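Local coordinates for yeast glycogen phosphorylase (Saccharomyces cerevisiae, PDB 1YGP), which belongs to the carbohydrate phosphorylase family of the GT-B clan and holds pyridoxal-5'-phosphate in a pocket within its chain, at residues R520-A525 with F729-G734; K531-T536 with A549-L554; K556-K561 with S849-A854; M604-I609 with E702-A707. All coordinates share one frame; numbering follows the deposited sequence.

Contact 1 of 4, residues R520-A525 with F729-G734; sequences RWLKQA and FVMNGG
Met-731 is the first residue of 729-734 to touch 520-525, and it meets Leu-522. Its CG lies 4.0 Å from CB of Leu-522. With CG anti to the backbone N (chi1 -171°), the chain heads for helix 518-524, and SD arrives 4.5 Å from CB of Trp-521. The Trp-521 side chain is itself about 3 Å from pyridoxal-5'-phosphate. The backbone also takes part: O of Met-731 is 3.8 Å from CD1 of Leu-522. Asn-732 follows with the polar link. Its ND2 donates to the main-chain O of Trp-521 at 2.9 Å, almost straight at 171°. That oxygen lies in the plane of the Asn-732 amide, but the donor is tilted out of the Trp-521 carbonyl plane. ND2 also bonds to O of Lys-728, and OD1 bonds to ND2 of Asn-526. Gly-733 has positive phi and is the C-prime residue of a Schellman motif. Gly-734 completes it, its N bonding to O of Phe-729 at 3.1 Å. The three bonds of Asn-732 fix the rotation of one buried amide, and that amide ties the end of helix 724-730 to the backbone of a residue in the cofactor pocket.

Contact 2 of 4, residues K531-T536 with A549-L554; sequences KLISET and AKLTQL
The apolar contact is carried by Ile-533 on helix 527-536 and by Leu-551 and Leu-554 on the 3-10 segment. Each branch of Ile-533 has its own leucine. CG2 sits 4.1 Å from CD1 of Leu-551. CG1 is 4.2 Å from CD2 of Leu-554. The branching at CB, with CG1 beside the backbone N (chi1 -73°) and CG2 anti to it, spreads the two contacts apart. In both pairs the side chains cross at about a right angle.

A polar atom borders this patch. OG1 of Thr-536 lies 3.9 Å from the same CD2 of Leu-554, which is thus shared by two residues of the helix. The hydroxyl folds back on its own helix and donates to O of Leu-532 at 3.2 Å. That oxygen also accepts from N of Thr-536, so two donors of one residue grip it.

Backbone bonds shape the other side. N of Leu-554 bonds to O of Leu-551 at 3.0 Å, a three-residue step that brings both leucines to one face. Around the patch, Leu-853 of helix 842-856 touches Ile-533 and Leu-551, while Phe-563 of helix 562-584 touches Thr-536 and Leu-554. This is local packing of an alpha-helix on the 3-10 segment that follows it after a 12-residue connection. It forms part of a larger apolar cluster with helices 562-584 and 842-856.

Contact 3 of 4, residues K556-K561 with S849-A854; sequences KYVEDK and SVLSLA
Val-558 meets helix 842-856 through one methyl group. Its CG2 lies 3.6 Å from CG1 of Val-850 and 3.8 Å from CD2 of Leu-851. It is also 4.1 Å from CG of Leu-851, so the methyl rests against the branch point of that leucine as well as its tip. The two valines slide past each other in opposite directions. Val-558 and Leu-851 instead cross at about a right angle.

The torsions explain which branches meet. In Val-558, CG1 is anti to the backbone N (chi1 175°), which leaves CG2 beside that N and facing the helix. In Val-850 the touching branch is the other one, CG1, which is anti to its backbone N. The CA-CB bond of Leu-851 runs past Val-558, and its CG and CD2 turn back to meet it.

The backbones come next. The CA atoms of Val-558 and Val-850 are 6.6 Å apart, consistent with the short side chains of two valines. Val-850 and Leu-851 are held by a regular helix, in which N of Ala-854 bonds to O of Val-850 at 2.9 Å. The segment 556-561 leads into helix 562-584, with Lys-561 at the N-cap.

Farther out, Phe-563, Leu-564 and Trp-567 of that helix also touch Val-850. Ser-849 OG bonds to Trp-567 NE1. The contact between the segments is wholly apolar. It depends on shape and on partial burial of methyl groups, and between these two segments the fit rests on van der Waals contact alone.

Contact 4 of 4, residues M604-I609 with E702-A707; sequences MQVKRI and EIIIPA
Met-604 and Val-606 lie two residues apart on strand 601-606, so both send CB toward Ile-704 and its neighbours. The strand is an interior one of the six-stranded parallel sheet. Its partner Ile-704 belongs to helix 698-704, and the chain keeps helical backbone angles through Ala-707. N of Ala-707 bonds to O of Ile-704 at 3.2 Å. The backbones stay apart, the closest CA atoms, those of Met-604 and Ile-704, being 8.4 Å from each other.

CG2 of Ile-704 is the meeting point. It lies anti to the backbone N (chi1 -68° for CG1), and from there it touches two strand residues. CE of Met-604 is 3.6 Å from it, and CG1 of Val-606 is 4.2 Å away. The Met-604 chain turns twice, at CB-CG and CG-SD, and brings CE in at a slant to Ile-704. This methyl also reaches the carbonyl O of Ile-704. It sits between Ile-704 and Ala-707, three residues apart on 702-707, with CB of Ala-707 4.3 Å from CE.

Leu-578 of helix 562-584 touches both Met-604 and Ile-704, and Phe-729 packs on Met-604. Lys-607, next after Val-606, touches pyridoxal-5'-phosphate, and its NZ bonds to ND1 of His-713. The interface is buried and mostly apolar: branched methyls and one methionine methyl bind a helix to the sheet of a Rossmann-like domain, beside a strand end that supplies a cofactor-pocket residue.

How the contacts relate
Contacts 1 and 4 are the two that reach pyridoxal-5'-phosphate, through Trp-521 and Lys-607. Their centres are 11 Å apart. They are joined by a salt bridge from Arg-520 NH1 to Glu-702 OE2 (2.9 Å) and by packing of Phe-729 on Ile-705. Contact 3 meets contact 1 where Ser-849 OG lies 2.7 Å from Gly-733 O, a probable hydrogen bond. Contact 2 lies beside contact 3, centres 10 Å apart, with Thr-552 CG2 near Ala-854 O. It does not touch contact 4, whose centre is 24 Å away. Contacts 1 and 4 thus border the pocket; contact 3 touches contact 1, and contact 2 touches contact 3 farther out.

Contact 1 of 4, residues R520-A525 with F729-G734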
# COMPACT_ATOMS: atom_id res chain seq x y z
N ARG A 520 -22.12 9.31 -17.69
CA ARG A 520 -20.77 8.99 -18.13
C ARG A 520 -20.77 8.84 -19.63
O ARG A 520 -19.98 9.48 -20.32
CB ARG A 520 -20.25 7.71 -17.51
CG ARG A 520 -18.76 7.54 -17.80
CD ARG A 520 -18.19 6.23 -17.25
NE ARG A 520 -18.07 6.31 -15.80
CZ ARG A 520 -17.00 6.81 -15.20
NH1 ARG A 520 -15.95 7.28 -15.88
NH2 ARG A 520 -16.96 6.85 -13.87
N TRP A 521 -21.72 8.10 -20.18
CA TRP A 521 -21.65 7.83 -21.59
C TRP A 521 -22.10 8.95 -22.52
O TRP A 521 -21.65 8.93 -23.68
CB TRP A 521 -22.40 6.49 -21.76
CG TRP A 521 -21.57 5.42 -21.03
CD1 TRP A 521 -22.06 4.74 -19.94
CD2 TRP A 521 -20.25 5.08 -21.30
NE1 TRP A 521 -21.07 3.99 -19.51
CE2 TRP A 521 -19.99 4.16 -20.28
CE3 TRP A 521 -19.25 5.41 -22.22
CZ2 TRP A 521 -18.73 3.56 -20.16
CZ3 TRP A 521 -18.00 4.82 -22.10
CH2 TRP A 521 -17.74 3.91 -21.08
N LEU A 522 -22.86 9.98 -22.09
CA LEU A 522 -23.17 11.13 -22.94
C LEU A 522 -22.52 12.41 -22.41
O LEU A 522 -21.78 13.09 -23.12
CB LEU A 522 -24.68 11.35 -23.05
CG LEU A 522 -25.28 12.57 -23.78
CD1 LEU A 522 -24.81 12.60 -25.21
CD2 LEU A 522 -26.78 12.46 -23.83
N LYS A 523 -22.73 12.76 -21.15
CA LYS A 523 -22.20 14.04 -20.68
C LYS A 523 -20.72 13.99 -20.40
O LYS A 523 -20.01 14.95 -20.71
CB LYS A 523 -22.95 14.50 -19.42
CG LYS A 523 -22.54 15.90 -19.07
CD LYS A 523 -23.36 16.41 -17.93
CE LYS A 523 -22.86 17.80 -17.53
NZ LYS A 523 -22.77 18.73 -18.64
N GLN A 524 -20.19 12.91 -19.84
CA GLN A 524 -18.77 12.83 -19.60
C GLN A 524 -18.05 12.60 -20.92
O GLN A 524 -17.22 13.42 -21.32
CB GLN A 524 -18.46 11.72 -18.65
CG GLN A 524 -17.03 11.78 -18.15
CD GLN A 524 -16.92 11.15 -16.78
OE1 GLN A 524 -15.98 10.45 -16.45
NE2 GLN A 524 -17.86 11.38 -15.88
N ALA A 525 -18.40 11.51 -21.61
CA ALA A 525 -17.74 11.13 -22.84
C ALA A 525 -17.94 12.09 -24.00
O ALA A 525 -17.03 12.22 -24.81
CB ALA A 525 -18.21 9.76 -23.31
N PHE A 729 -22.81 3.41 -28.27
CA PHE A 729 -22.59 3.94 -29.59
C PHE A 729 -23.84 4.66 -30.07
O PHE A 729 -23.75 5.78 -30.58
CB PHE A 729 -22.26 2.85 -30.57
CG PHE A 729 -20.84 2.37 -30.45
CD1 PHE A 729 -19.79 3.17 -30.89
CD2 PHE A 729 -20.56 1.13 -29.87
CE1 PHE A 729 -18.47 2.74 -30.77
CE2 PHE A 729 -19.24 0.71 -29.74
CZ PHE A 729 -18.19 1.51 -30.19
N VAL A 730 -25.02 4.07 -29.85
CA VAL A 730 -26.24 4.71 -30.30
C VAL A 730 -26.42 6.06 -29.63
O VAL A 730 -26.57 7.05 -30.35
CB VAL A 730 -27.42 3.76 -30.03
CG1 VAL A 730 -28.75 4.45 -30.26
CG2 VAL A 730 -27.32 2.60 -31.01
N MET A 731 -26.28 6.17 -28.29
CA MET A 731 -26.40 7.44 -27.54
C MET A 731 -25.49 8.59 -28.01
O MET A 731 -25.61 9.75 -27.62
CB MET A 731 -26.11 7.15 -26.06
CG MET A 731 -26.37 8.25 -25.02
SD MET A 731 -26.46 7.54 -23.35
CE MET A 731 -28.02 6.70 -23.48
N ASN A 732 -24.54 8.24 -28.88
CA ASN A 732 -23.59 9.19 -29.36
C ASN A 732 -23.69 9.37 -30.87
O ASN A 732 -22.76 9.90 -31.49
CB ASN A 732 -22.21 8.70 -28.90
CG ASN A 732 -21.88 9.06 -27.44
OD1 ASN A 732 -21.45 10.17 -27.13
ND2 ASN A 732 -22.04 8.17 -26.48
N GLY A 733 -24.80 8.95 -31.49
CA GLY A 733 -25.02 9.13 -32.93
C GLY A 733 -24.21 8.22 -33.84
O GLY A 733 -24.05 8.51 -35.04
N GLY A 734 -23.70 7.11 -33.34
CA GLY A 734 -22.93 6.21 -34.18
C GLY A 734 -23.89 5.26 -34.84
O GLY A 734 -24.97 5.00 -34.27

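Contact 2 of 4, residues K531-T536 with A549-L554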
# COMPACT_ATOMS: atom_id res chain seq x y z
N LYS A 531 -23.78 19.79 -24.82
CA LYS A 531 -24.02 21.22 -24.91
C LYS A 531 -24.97 21.43 -26.08
O LYS A 531 -25.97 22.11 -25.87
CB LYS A 531 -22.71 21.99 -25.17
N LEU A 532 -24.78 20.83 -27.27
CA LEU A 532 -25.64 21.02 -28.42
C LEU A 532 -27.09 20.78 -28.10
O LEU A 532 -27.92 21.61 -28.45
CB LEU A 532 -25.28 20.10 -29.59
CG LEU A 532 -26.04 20.16 -30.94
CD1 LEU A 532 -26.10 21.57 -31.49
CD2 LEU A 532 -25.31 19.31 -31.96
N ILE A 533 -27.37 19.66 -27.41
CA ILE A 533 -28.72 19.29 -26.99
C ILE A 533 -29.23 20.30 -25.97
O ILE A 533 -30.35 20.78 -26.11
CB ILE A 533 -28.66 17.86 -26.41
CG1 ILE A 533 -28.48 16.91 -27.56
CG2 ILE A 533 -29.92 17.48 -25.66
CD1 ILE A 533 -28.23 15.48 -27.09
N SER A 534 -28.44 20.70 -24.97
CA SER A 534 -28.91 21.66 -23.99
C SER A 534 -29.19 22.99 -24.67
O SER A 534 -30.07 23.73 -24.25
CB SER A 534 -27.89 21.90 -22.90
N GLU A 535 -28.48 23.29 -25.75
CA GLU A 535 -28.72 24.47 -26.55
C GLU A 535 -30.00 24.28 -27.37
O GLU A 535 -30.97 25.01 -27.14
CB GLU A 535 -27.56 24.69 -27.49
CG GLU A 535 -26.97 26.08 -27.39
CD GLU A 535 -25.45 26.02 -27.40
OE1 GLU A 535 -24.85 25.68 -28.42
OE2 GLU A 535 -24.86 26.29 -26.35
N THR A 536 -30.12 23.28 -28.23
CA THR A 536 -31.24 23.20 -29.14
C THR A 536 -32.57 23.00 -28.44
O THR A 536 -33.57 23.68 -28.72
CB THR A 536 -30.97 22.09 -30.15
OG1 THR A 536 -30.84 20.86 -29.44
CG2 THR A 536 -29.70 22.37 -30.94
N ALA A 549 -36.45 10.72 -22.06
CA ALA A 549 -37.61 10.79 -22.93
C ALA A 549 -37.71 12.10 -23.71
O ALA A 549 -38.10 12.11 -24.88
CB ALA A 549 -38.87 10.63 -22.10
N LYS A 550 -37.29 13.23 -23.13
CA LYS A 550 -37.34 14.49 -23.83
C LYS A 550 -36.49 14.52 -25.10
O LYS A 550 -36.70 15.39 -25.96
CB LYS A 550 -36.85 15.64 -22.97
CG LYS A 550 -37.59 15.83 -21.66
CD LYS A 550 -37.55 17.28 -21.17
CE LYS A 550 -36.16 17.90 -21.01
NZ LYS A 550 -36.25 19.33 -20.78
N LEU A 551 -35.55 13.59 -25.33
CA LEU A 551 -34.71 13.70 -26.51
C LEU A 551 -35.41 13.45 -27.84
O LEU A 551 -34.89 13.83 -28.89
CB LEU A 551 -33.50 12.76 -26.34
CG LEU A 551 -32.14 13.43 -25.96
CD1 LEU A 551 -32.26 14.22 -24.69
CD2 LEU A 551 -31.10 12.36 -25.74
N THR A 552 -36.64 12.94 -27.82
CA THR A 552 -37.40 12.75 -29.05
C THR A 552 -37.71 14.07 -29.76
O THR A 552 -37.92 14.11 -30.97
CB THR A 552 -38.71 11.99 -28.72
OG1 THR A 552 -39.22 12.48 -27.48
CG2 THR A 552 -38.48 10.51 -28.63
N GLN A 553 -37.65 15.21 -29.05
CA GLN A 553 -37.83 16.53 -29.63
C GLN A 553 -36.77 16.79 -30.68
O GLN A 553 -37.03 17.53 -31.64
CB GLN A 553 -37.73 17.61 -28.57
CG GLN A 553 -38.09 19.01 -29.07
CD GLN A 553 -37.87 20.14 -28.05
OE1 GLN A 553 -38.13 19.99 -26.85
NE2 GLN A 553 -37.38 21.31 -28.47
N LEU A 554 -35.60 16.15 -30.62
CA LEU A 554 -34.57 16.38 -31.61
C LEU A 554 -35.06 16.01 -33.01
O LEU A 554 -34.66 16.62 -34.00
CB LEU A 554 -33.33 15.56 -31.26
CG LEU A 554 -32.54 15.95 -30.01
CD1 LEU A 554 -31.68 14.77 -29.60
CD2 LEU A 554 -31.67 17.18 -30.26

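Contact 3 of 4, residues K556-K561 with S849-A854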
# COMPACT_ATOMS: atom_id res chain seq x y z
N LYS A 556 -37.68 16.86 -34.58
CA LYS A 556 -38.20 18.02 -35.30
C LYS A 556 -37.09 18.68 -36.12
O LYS A 556 -37.21 18.96 -37.32
CB LYS A 556 -38.75 19.00 -34.28
N TYR A 557 -35.92 18.80 -35.50
CA TYR A 557 -34.81 19.51 -36.08
C TYR A 557 -34.05 18.63 -37.05
O TYR A 557 -33.02 19.08 -37.58
CB TYR A 557 -33.84 19.99 -35.00
CG TYR A 557 -34.49 20.80 -33.88
CD1 TYR A 557 -35.17 20.11 -32.87
CD2 TYR A 557 -34.41 22.20 -33.85
CE1 TYR A 557 -35.79 20.81 -31.83
CE2 TYR A 557 -35.02 22.90 -32.80
CZ TYR A 557 -35.71 22.19 -31.80
OH TYR A 557 -36.34 22.85 -30.76
N VAL A 558 -34.54 17.43 -37.35
CA VAL A 558 -33.85 16.56 -38.29
C VAL A 558 -33.85 17.16 -39.69
O VAL A 558 -32.85 17.10 -40.41
CB VAL A 558 -34.52 15.16 -38.35
CG1 VAL A 558 -33.87 14.28 -39.42
CG2 VAL A 558 -34.30 14.46 -37.01
N GLU A 559 -34.94 17.82 -40.06
CA GLU A 559 -35.07 18.34 -41.40
C GLU A 559 -34.26 19.59 -41.69
O GLU A 559 -34.21 19.97 -42.86
CB GLU A 559 -36.56 18.58 -41.64
CG GLU A 559 -37.00 18.61 -43.10
CD GLU A 559 -36.69 17.35 -43.92
OE1 GLU A 559 -37.49 16.41 -43.89
OE2 GLU A 559 -35.66 17.33 -44.60
N ASP A 560 -33.56 20.28 -40.79
CA ASP A 560 -32.95 21.54 -41.20
C ASP A 560 -31.51 21.95 -40.95
O ASP A 560 -31.06 22.51 -39.95
CB ASP A 560 -33.87 22.68 -40.72
CG ASP A 560 -34.88 23.11 -41.80
OD1 ASP A 560 -35.99 22.55 -41.85
OD2 ASP A 560 -34.56 24.00 -42.59
N LYS A 561 -30.87 21.73 -42.09
CA LYS A 561 -29.50 22.09 -42.43
C LYS A 561 -28.49 22.67 -41.44
O LYS A 561 -27.43 22.06 -41.26
CB LYS A 561 -29.56 23.03 -43.63
N SER A 849 -28.20 9.42 -37.54
CA SER A 849 -27.53 9.75 -36.30
C SER A 849 -28.42 10.55 -35.34
O SER A 849 -28.55 10.17 -34.16
CB SER A 849 -26.26 10.50 -36.68
OG SER A 849 -25.46 10.81 -35.56
N VAL A 850 -29.10 11.63 -35.79
CA VAL A 850 -29.95 12.46 -34.93
C VAL A 850 -31.12 11.63 -34.43
O VAL A 850 -31.45 11.64 -33.24
CB VAL A 850 -30.51 13.70 -35.67
CG1 VAL A 850 -31.43 14.49 -34.77
CG2 VAL A 850 -29.38 14.66 -36.06
N LEU A 851 -31.73 10.86 -35.31
CA LEU A 851 -32.81 10.01 -34.89
C LEU A 851 -32.32 8.96 -33.90
O LEU A 851 -33.05 8.71 -32.94
CB LEU A 851 -33.43 9.38 -36.12
CG LEU A 851 -34.23 10.39 -36.95
CD1 LEU A 851 -34.63 9.72 -38.23
CD2 LEU A 851 -35.41 10.94 -36.15
N SER A 852 -31.12 8.38 -34.05
CA SER A 852 -30.58 7.45 -33.06
C SER A 852 -30.62 8.05 -31.66
O SER A 852 -31.30 7.53 -30.77
CB SER A 852 -29.14 7.10 -33.41
OG SER A 852 -29.10 6.17 -34.48
N LEU A 853 -29.99 9.22 -31.51
CA LEU A 853 -29.99 10.01 -30.29
C LEU A 853 -31.36 10.24 -29.69
O LEU A 853 -31.61 10.02 -28.51
CB LEU A 853 -29.42 11.36 -30.54
CG LEU A 853 -28.10 11.65 -29.98
CD1 LEU A 853 -28.22 11.86 -28.46
CD2 LEU A 853 -27.16 10.56 -30.47
N ALA A 854 -32.23 10.68 -30.57
CA ALA A 854 -33.58 11.02 -30.23
C ALA A 854 -34.33 9.87 -29.61
O ALA A 854 -35.13 10.07 -28.70
CB ALA A 854 -34.29 11.48 -31.51

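Contact 4 of 4, residues M604-I609 with E702-A707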
# COMPACT_ATOMS: atom_id res chain seq x y z
N MET A 604 -15.38 1.18 -36.04
CA MET A 604 -14.75 0.45 -34.95
C MET A 604 -15.41 -0.82 -34.45
O MET A 604 -16.64 -0.94 -34.47
CB MET A 604 -14.55 1.32 -33.70
CG MET A 604 -15.43 2.50 -33.36
SD MET A 604 -14.94 4.02 -34.25
CE MET A 604 -14.08 4.97 -33.05
N GLN A 605 -14.61 -1.79 -33.99
CA GLN A 605 -15.09 -2.99 -33.29
C GLN A 605 -14.19 -3.15 -32.06
O GLN A 605 -13.10 -3.73 -32.10
CB GLN A 605 -14.98 -4.26 -34.17
CG GLN A 605 -15.66 -5.49 -33.60
CD GLN A 605 -15.56 -6.73 -34.48
OE1 GLN A 605 -14.73 -6.84 -35.38
NE2 GLN A 605 -16.35 -7.77 -34.25
N VAL A 606 -14.62 -2.55 -30.96
CA VAL A 606 -13.89 -2.63 -29.71
C VAL A 606 -14.68 -3.49 -28.71
O VAL A 606 -15.75 -3.11 -28.20
CB VAL A 606 -13.62 -1.21 -29.09
CG1 VAL A 606 -12.63 -0.49 -29.99
CG2 VAL A 606 -14.86 -0.33 -29.02
N LYS A 607 -14.18 -4.71 -28.47
CA LYS A 607 -14.73 -5.62 -27.47
C LYS A 607 -13.82 -6.82 -27.33
O LYS A 607 -12.79 -6.90 -27.99
CB LYS A 607 -16.12 -6.12 -27.84
CG LYS A 607 -16.33 -6.81 -29.17
CD LYS A 607 -17.82 -6.75 -29.48
CE LYS A 607 -18.28 -5.31 -29.66
NZ LYS A 607 -19.72 -5.24 -29.57
N ARG A 608 -14.21 -7.75 -26.46
CA ARG A 608 -13.44 -8.94 -26.17
C ARG A 608 -13.18 -9.71 -27.44
O ARG A 608 -14.09 -9.92 -28.25
CB ARG A 608 -14.24 -9.78 -25.18
CG ARG A 608 -13.65 -11.12 -24.75
CD ARG A 608 -14.15 -11.35 -23.34
NE ARG A 608 -14.96 -12.54 -23.23
CZ ARG A 608 -16.22 -12.60 -23.66
NH1 ARG A 608 -16.83 -11.55 -24.22
NH2 ARG A 608 -16.90 -13.73 -23.46
N ILE A 609 -11.92 -10.06 -27.58
CA ILE A 609 -11.44 -10.78 -28.74
C ILE A 609 -11.95 -12.19 -28.49
O ILE A 609 -11.54 -12.82 -27.51
CB ILE A 609 -9.90 -10.76 -28.78
CG1 ILE A 609 -9.33 -9.33 -28.78
CG2 ILE A 609 -9.48 -11.57 -29.99
CD1 ILE A 609 -9.74 -8.35 -29.91
N GLU A 702 -14.32 5.99 -23.51
CA GLU A 702 -14.96 7.29 -23.47
C GLU A 702 -14.38 8.18 -24.56
O GLU A 702 -15.05 9.14 -24.92
CB GLU A 702 -14.76 7.96 -22.13
CG GLU A 702 -15.68 7.49 -21.00
CD GLU A 702 -15.28 8.02 -19.62
OE1 GLU A 702 -15.02 9.22 -19.47
OE2 GLU A 702 -15.21 7.24 -18.68
N ILE A 703 -13.17 7.93 -25.11
CA ILE A 703 -12.64 8.73 -26.19
C ILE A 703 -13.08 8.12 -27.52
O ILE A 703 -13.52 8.84 -28.43
CB ILE A 703 -11.09 8.78 -26.11
CG1 ILE A 703 -10.65 9.44 -24.81
CG2 ILE A 703 -10.52 9.61 -27.26
CD1 ILE A 703 -11.23 10.85 -24.49
N ILE A 704 -13.02 6.79 -27.61
CA ILE A 704 -13.34 6.03 -28.81
C ILE A 704 -14.81 6.05 -29.16
O ILE A 704 -15.11 6.39 -30.31
CB ILE A 704 -12.87 4.57 -28.63
CG1 ILE A 704 -11.37 4.57 -28.61
CG2 ILE A 704 -13.39 3.66 -29.74
CD1 ILE A 704 -10.75 3.19 -28.39
N ILE A 705 -15.77 5.74 -28.28
CA ILE A 705 -17.17 5.75 -28.67
C ILE A 705 -17.71 7.07 -29.25
O ILE A 705 -18.25 6.99 -30.36
CB ILE A 705 -17.95 5.24 -27.44
CG1 ILE A 705 -17.73 3.74 -27.46
CG2 ILE A 705 -19.43 5.61 -27.42
CD1 ILE A 705 -18.16 2.89 -26.26
N PRO A 706 -17.63 8.31 -28.73
CA PRO A 706 -18.19 9.50 -29.39
C PRO A 706 -17.56 9.85 -30.75
O PRO A 706 -18.07 10.74 -31.45
CB PRO A 706 -18.02 10.61 -28.37
CG PRO A 706 -17.91 9.88 -27.06
CD PRO A 706 -17.07 8.66 -27.43
N ALA A 707 -16.44 9.21 -31.11
CA ALA A 707 -15.76 9.44 -32.37
C ALA A 707 -16.26 8.50 -33.45
O ALA A 707 -15.89 8.60 -34.62
CB ALA A 707 -14.29 9.18 -32.24